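Local coordinates for uncharacterized protein (Bacteroides caccae, PDB 4R4K) that is of unknown function but adopts a cystatin-like fold of the NTF2 clan and binds polyethylene glycol fragments in the crystal, at residues A[84-88]-A[89-93]; A[16-19]-A[20-23]; A[111-114]-A[115-119]. One frame throughout, in Å; residues are numbered along the deposited sequence. Where two conformers were deposited one is given.

Contact 1: residues A[84-88]-A[89-93]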
# COMPACT_ATOMS: atom_id res chain seq x y z
N THR A 84 12.15 -4.50 -1.58
CA THR A 84 13.42 -3.78 -1.46
C THR A 84 14.07 -4.02 -0.10
O THR A 84 15.27 -3.79 0.07
CB THR A 84 13.20 -2.27 -1.63
OG1 THR A 84 12.15 -1.84 -0.74
CG2 THR A 84 12.82 -2.00 -3.06
N LEU A 85 13.26 -4.43 0.86
CA LEU A 85 13.76 -4.93 2.14
C LEU A 85 13.08 -6.25 2.39
O LEU A 85 11.86 -6.36 2.31
CB LEU A 85 13.44 -3.94 3.28
CG LEU A 85 14.00 -4.35 4.66
CD1 LEU A 85 15.50 -4.18 4.68
CD2 LEU A 85 13.34 -3.56 5.77
N ASN A 86 13.87 -7.27 2.69
CA ASN A 86 13.34 -8.59 2.91
C ASN A 86 14.05 -9.26 4.09
O ASN A 86 14.89 -10.15 3.91
CB ASN A 86 13.46 -9.41 1.63
CG ASN A 86 12.79 -10.77 1.72
OD1 ASN A 86 11.91 -11.00 2.55
ND2 ASN A 86 13.23 -11.69 0.87
N GLU A 87 13.70 -8.82 5.29
CA GLU A 87 14.27 -9.35 6.52
C GLU A 87 13.24 -10.21 7.25
O GLU A 87 12.03 -10.11 6.99
CB GLU A 87 14.74 -8.20 7.42
CG GLU A 87 15.73 -7.27 6.71
CD GLU A 87 17.09 -7.91 6.50
OE1 GLU A 87 17.45 -8.83 7.28
OE2 GLU A 87 17.82 -7.50 5.57
N PRO A 88 13.71 -11.07 8.16
CA PRO A 88 12.78 -11.97 8.84
C PRO A 88 11.55 -11.32 9.46
O PRO A 88 10.50 -11.94 9.44
CB PRO A 88 13.66 -12.61 9.93
CG PRO A 88 15.01 -12.67 9.29
CD PRO A 88 15.12 -11.40 8.48
N VAL A 89 11.66 -10.14 10.06
CA VAL A 89 10.49 -9.52 10.75
C VAL A 89 10.11 -8.16 10.17
O VAL A 89 9.30 -7.44 10.75
CB VAL A 89 10.69 -9.34 12.28
CG1 VAL A 89 10.93 -10.68 12.96
CG2 VAL A 89 11.80 -8.34 12.59
N HIS A 90 10.67 -7.83 9.01
CA HIS A 90 10.52 -6.48 8.44
C HIS A 90 10.71 -6.57 6.93
O HIS A 90 11.78 -6.97 6.45
CB HIS A 90 11.55 -5.54 9.07
CG HIS A 90 11.35 -4.09 8.77
ND1 HIS A 90 12.33 -3.15 8.99
CD2 HIS A 90 10.29 -3.42 8.24
CE1 HIS A 90 11.88 -1.95 8.64
NE2 HIS A 90 10.65 -2.09 8.18
N LYS A 91 9.66 -6.22 6.19
CA LYS A 91 9.71 -6.25 4.75
C LYS A 91 9.16 -4.95 4.16
O LYS A 91 8.24 -4.35 4.72
CB LYS A 91 8.98 -7.47 4.21
CG LYS A 91 9.58 -8.78 4.74
CD LYS A 91 9.03 -9.98 4.04
CE LYS A 91 9.31 -11.26 4.81
NZ LYS A 91 10.77 -11.58 4.86
N VAL A 92 9.71 -4.53 3.02
CA VAL A 92 9.23 -3.35 2.32
C VAL A 92 9.09 -3.71 0.83
O VAL A 92 10.01 -4.26 0.23
CB VAL A 92 10.16 -2.14 2.44
CG1 VAL A 92 9.64 -0.98 1.59
CG2 VAL A 92 10.32 -1.73 3.89
N PHE A 93 7.90 -3.47 0.31
CA PHE A 93 7.55 -3.73 -1.07
C PHE A 93 7.40 -2.37 -1.77
O PHE A 93 6.77 -1.45 -1.25
CB PHE A 93 6.25 -4.50 -1.13
CG PHE A 93 5.81 -4.87 -2.52
CD1 PHE A 93 6.33 -5.99 -3.16
CD2 PHE A 93 4.84 -4.11 -3.17
CE1 PHE A 93 5.90 -6.34 -4.43
CE2 PHE A 93 4.40 -4.46 -4.43
CZ PHE A 93 4.92 -5.59 -5.05
O HOH W 1 10.26 -13.71 6.88

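Contact 2: residues A[16-19]-A[20-23]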
# COMPACT_ATOMS: atom_id res chain seq x y z
N LEU A 16 0.69 -13.18 3.45
CA LEU A 16 0.41 -12.27 2.35
C LEU A 16 -0.69 -12.82 1.46
O LEU A 16 -1.57 -12.07 1.01
CB LEU A 16 1.68 -12.00 1.57
CG LEU A 16 1.56 -10.91 0.52
CD1 LEU A 16 1.23 -9.57 1.15
CD2 LEU A 16 2.86 -10.85 -0.27
N ASP A 17 -0.70 -14.13 1.27
CA ASP A 17 -1.78 -14.78 0.52
C ASP A 17 -3.14 -14.59 1.20
O ASP A 17 -4.14 -14.30 0.54
CB ASP A 17 -1.46 -16.25 0.27
CG ASP A 17 -0.41 -16.45 -0.82
OD1 ASP A 17 -0.12 -15.48 -1.56
OD2 ASP A 17 0.13 -17.57 -0.95
N LYS A 18 -3.19 -14.73 2.52
CA LYS A 18 -4.44 -14.47 3.20
C LYS A 18 -4.85 -12.98 3.16
O LYS A 18 -6.02 -12.63 2.98
CB LYS A 18 -4.41 -15.01 4.63
CG LYS A 18 -5.81 -15.08 5.21
CD LYS A 18 -5.81 -15.62 6.63
CE LYS A 18 -7.23 -15.78 7.13
NZ LYS A 18 -7.28 -16.26 8.53
N PHE A 19 -3.87 -12.11 3.36
CA PHE A 19 -4.06 -10.65 3.35
C PHE A 19 -4.70 -10.20 2.04
O PHE A 19 -5.65 -9.40 2.05
CB PHE A 19 -2.68 -10.02 3.54
CG PHE A 19 -2.66 -8.52 3.66
CD1 PHE A 19 -2.78 -7.88 4.90
CD2 PHE A 19 -2.43 -7.72 2.54
CE1 PHE A 19 -2.72 -6.49 5.01
CE2 PHE A 19 -2.34 -6.34 2.66
CZ PHE A 19 -2.50 -5.73 3.89
N THR A 20 -4.19 -10.72 0.93
CA THR A 20 -4.65 -10.26 -0.38
C THR A 20 -5.94 -10.97 -0.82
O THR A 20 -6.56 -10.56 -1.79
CB THR A 20 -3.59 -10.44 -1.49
OG1 THR A 20 -3.15 -11.80 -1.53
CG2 THR A 20 -2.42 -9.54 -1.22
N SER A 21 -6.33 -12.02 -0.11
CA SER A 21 -7.50 -12.83 -0.52
C SER A 21 -8.80 -12.45 0.20
O SER A 21 -9.86 -12.92 -0.20
CB SER A 21 -7.19 -14.31 -0.32
OG SER A 21 -7.31 -14.64 1.06
N SER A 22 -8.73 -11.63 1.24
CA SER A 22 -9.92 -11.28 2.03
C SER A 22 -9.85 -9.86 2.56
O SER A 22 -8.95 -9.52 3.34
CB SER A 22 -10.05 -12.22 3.24
OG SER A 22 -11.07 -11.77 4.14
N ALA A 23 -10.81 -9.03 2.15
CA ALA A 23 -10.86 -7.63 2.60
C ALA A 23 -11.01 -7.52 4.11
O ALA A 23 -10.31 -6.73 4.76
CB ALA A 23 -12.01 -6.91 1.93
O HOH W 2 -4.21 -14.03 -2.23
O HOH W 3 -0.33 -12.81 -2.31

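Contact 3: residues A[111-114]-A[115-119]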
# COMPACT_ATOMS: atom_id res chain seq x y z
N ALA A 111 4.88 -8.30 14.37
CA ALA A 111 4.74 -7.73 15.69
C ALA A 111 5.14 -8.72 16.79
O ALA A 111 5.41 -9.89 16.52
CB ALA A 111 3.32 -7.28 15.90
N ALA A 112 5.20 -8.24 18.03
CA ALA A 112 5.60 -9.07 19.17
C ALA A 112 4.71 -10.31 19.36
O ALA A 112 5.20 -11.34 19.80
CB ALA A 112 5.66 -8.26 20.46
N ASP A 113 3.45 -10.21 18.96
CA ASP A 113 2.53 -11.35 18.95
C ASP A 113 2.79 -12.39 17.82
O ASP A 113 2.16 -13.45 17.83
CB ASP A 113 1.07 -10.89 18.91
CG ASP A 113 0.71 -10.11 17.64
OD1 ASP A 113 1.54 -10.04 16.71
OD2 ASP A 113 -0.41 -9.58 17.55
N GLY A 114 3.73 -12.14 16.91
CA GLY A 114 4.07 -13.08 15.82
C GLY A 114 3.23 -12.88 14.56
O GLY A 114 3.39 -13.60 13.57
N LYS A 115 2.34 -11.89 14.60
CA LYS A 115 1.48 -11.62 13.45
C LYS A 115 2.08 -10.52 12.59
O LYS A 115 2.69 -9.58 13.09
CB LYS A 115 0.09 -11.20 13.92
CG LYS A 115 -0.68 -12.28 14.65
CD LYS A 115 -2.05 -11.76 15.07
CE LYS A 115 -2.89 -12.83 15.73
NZ LYS A 115 -4.21 -12.29 16.14
N TRP A 116 1.87 -10.62 11.29
CA TRP A 116 2.29 -9.58 10.35
C TRP A 116 1.23 -8.50 10.22
O TRP A 116 0.03 -8.78 10.17
CB TRP A 116 2.58 -10.18 8.99
CG TRP A 116 3.83 -10.99 8.96
CD1 TRP A 116 3.93 -12.34 9.08
CD2 TRP A 116 5.15 -10.52 8.71
NE1 TRP A 116 5.23 -12.73 8.96
CE2 TRP A 116 6.01 -11.63 8.72
CE3 TRP A 116 5.70 -9.25 8.50
CZ2 TRP A 116 7.39 -11.52 8.54
CZ3 TRP A 116 7.07 -9.15 8.30
CH2 TRP A 116 7.90 -10.28 8.32
N TYR A 117 1.71 -7.26 10.15
CA TYR A 117 0.88 -6.10 9.90
C TYR A 117 1.54 -5.17 8.91
O TYR A 117 2.77 -5.08 8.83
CB TYR A 117 0.69 -5.29 11.18
CG TYR A 117 -0.04 -6.00 12.24
CD1 TYR A 117 0.66 -6.80 13.12
CD2 TYR A 117 -1.41 -5.86 12.42
CE1 TYR A 117 -0.01 -7.46 14.11
CE2 TYR A 117 -2.09 -6.52 13.41
CZ TYR A 117 -1.36 -7.31 14.26
OH TYR A 117 -2.00 -8.00 15.24
N VAL A 118 0.69 -4.45 8.19
CA VAL A 118 1.13 -3.27 7.46
C VAL A 118 1.21 -2.12 8.46
O VAL A 118 0.24 -1.88 9.18
CB VAL A 118 0.18 -2.92 6.32
CG1 VAL A 118 0.53 -1.55 5.74
CG2 VAL A 118 0.26 -3.99 5.26
N VAL A 119 2.37 -1.48 8.53
CA VAL A 119 2.56 -0.33 9.42
C VAL A 119 2.74 1.00 8.70
O VAL A 119 2.60 2.05 9.33
CB VAL A 119 3.73 -0.55 10.39
CG1 VAL A 119 3.46 -1.75 11.29
CG2 VAL A 119 5.06 -0.68 9.66

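Contact 1: residues A[84-88]-A[89-93]
Leu85 lays its CD2 methyl over one face of the His90 imidazole, 3.5 Å from the ring centroid and 15° off the normal, a CH-pi contact within a beta hairpin with a two-residue loop. The hairpin joins strands 78-87 and 90-97 of the five-stranded antiparallel sheet, and its tip is a type I turn from Glu87 to His90. With CG anti to the backbone N (chi1 -169°), His90 sets its ring face against that methyl, while NE2 is held by Glu107 on the next strand. On the same face of the sheet Leu85 CB packs against Val92 CB at 3.8 Å.

Away from the turn, Thr84 and Leu85 both face Val92, a classic beta bulge; their amides converge weakly on Val92 O, whereas Val92 N gives Leu85 O a sound bond. On the face of Asn86 and Lys91 the contact is polar. Lys91 runs alongside Asn86, pointing the same way, and donates from NZ to Asn86 OD1 at 2.6 Å. A bend at its last torsion (chi4 -67°) also turns NZ onto Glu87 O, 2.9 Å away and well above the carbonyl plane. The ammonium thus ties the turn to the strand, and a water accepting from Lys91 NZ at 3.0 Å donates to Pro88 O.

Contact 2: residues A[16-19]-A[20-23]
Thr20 bonds to Leu16 O through its backbone N at 2.9 Å, a regular i to i-4 bond near the C-terminal end of helix 12-21. Its hydroxyl OG1 lies 3.0 Å from the same Leu16 O, placed over the preceding turn by a chi1 of 54°, which sets it between the backbone N and the carbonyl carbon. Two waters extend the polar network: one donates to Asp17 O and lies 2.6 Å from Thr20 OG1, and the other donates to that hydroxyl from 3.1 Å.

One residue on, the helix is only weakly bonded. Ser21 N reaches Lys18 O at 3.2 Å, an i to i-3 bond, and Ser22 N makes only a weak bond to the same oxygen. Ser22 then serves as N-cap of helix 23-28: its OG accepts from Phe25 N and also bonds to Pro154 O at the chain terminus. Outward, the Phe19 ring meets that of Phe15, and Thr20 touches Ser63 and Met66 in a loop. Between neighbours, the Phe19 and Thr20 side chains cross at about a right angle, with Phe19 CD2 4.2 Å from Thr20 CG2.

Contact 3: residues A[111-114]-A[115-119]
Lys115 takes hold of the loop at both ends of its own backbone. Its N donates to Asp113 OD1 at 2.9 Å, and its O accepts from Ala111 N at 2.8 Å. Together these close the connection between strands 104-110 and 116-123, the outer hairpin of the five-stranded antiparallel sheet, around a type I beta turn from Ala111 to Gly114. The turn has its own backbone bond, Gly114 N to Ala111 O, and the positive phi of Gly114 (88°) gives a backbone shape in which a CB would collide with the carbonyl O of Asp113, so it suits glycine. The extended Lys115 side chain crosses the Asp113 carboxylate at about a right angle, its CD lying 3.7 Å from Asp113 OD2.

Trp116 turns to the other side of the strand, where its NE1 bonds to Glu10 O and its indole meets the rings of Phe12 and Phe15.

Tyr117 comes back to the loop. Its CG lies anti to the carbonyl carbon (chi1 -64°), and the ring reaches back until OH donates to Asp113 OD2 at 3.2 Å, on the syn lone pair. Ring and carboxylate are nearly coplanar, 18° apart, with Asp113 OD1 at the ring edge, and Ala111 CB rests 3.8 Å from Tyr117 CE1. Lys31 adds a cation-pi contact to the same ring. A phenylalanine here would probably keep the packing on Ala111 but leave Asp113 OD2 without this hydroxyl donor, making the carboxylate freer to turn.

Asp113 therefore has both oxygens engaged, one by a backbone amide met from above its plane and the other by a phenol. The two donors, and probably Lys115 NZ 4.9 Å from Asp113 OD2 though not in contact, are likely to favour the charged carboxylate; the two bonds fix its rotation.

Contacts 1 and 3 belong to the same five-stranded sheet, each closing a hairpin, and they touch: the buried Trp116 of contact 3 packs against the turn of contact 1, on Pro88, Val89 and Lys91. Contact 2 is helical and reaches contact 3 where the Phe19 ring meets Val118; it does not touch contact 1. Contact 3 is otherwise a surface turn centred on a carboxylate, whereas contacts 1 and 2 are partly buried. Contact 1 mixes strand pairing with a buried lysine's bonds. Contact 2 instead relies on hydroxyls, waters and carbonyls as one helix gives way to the next.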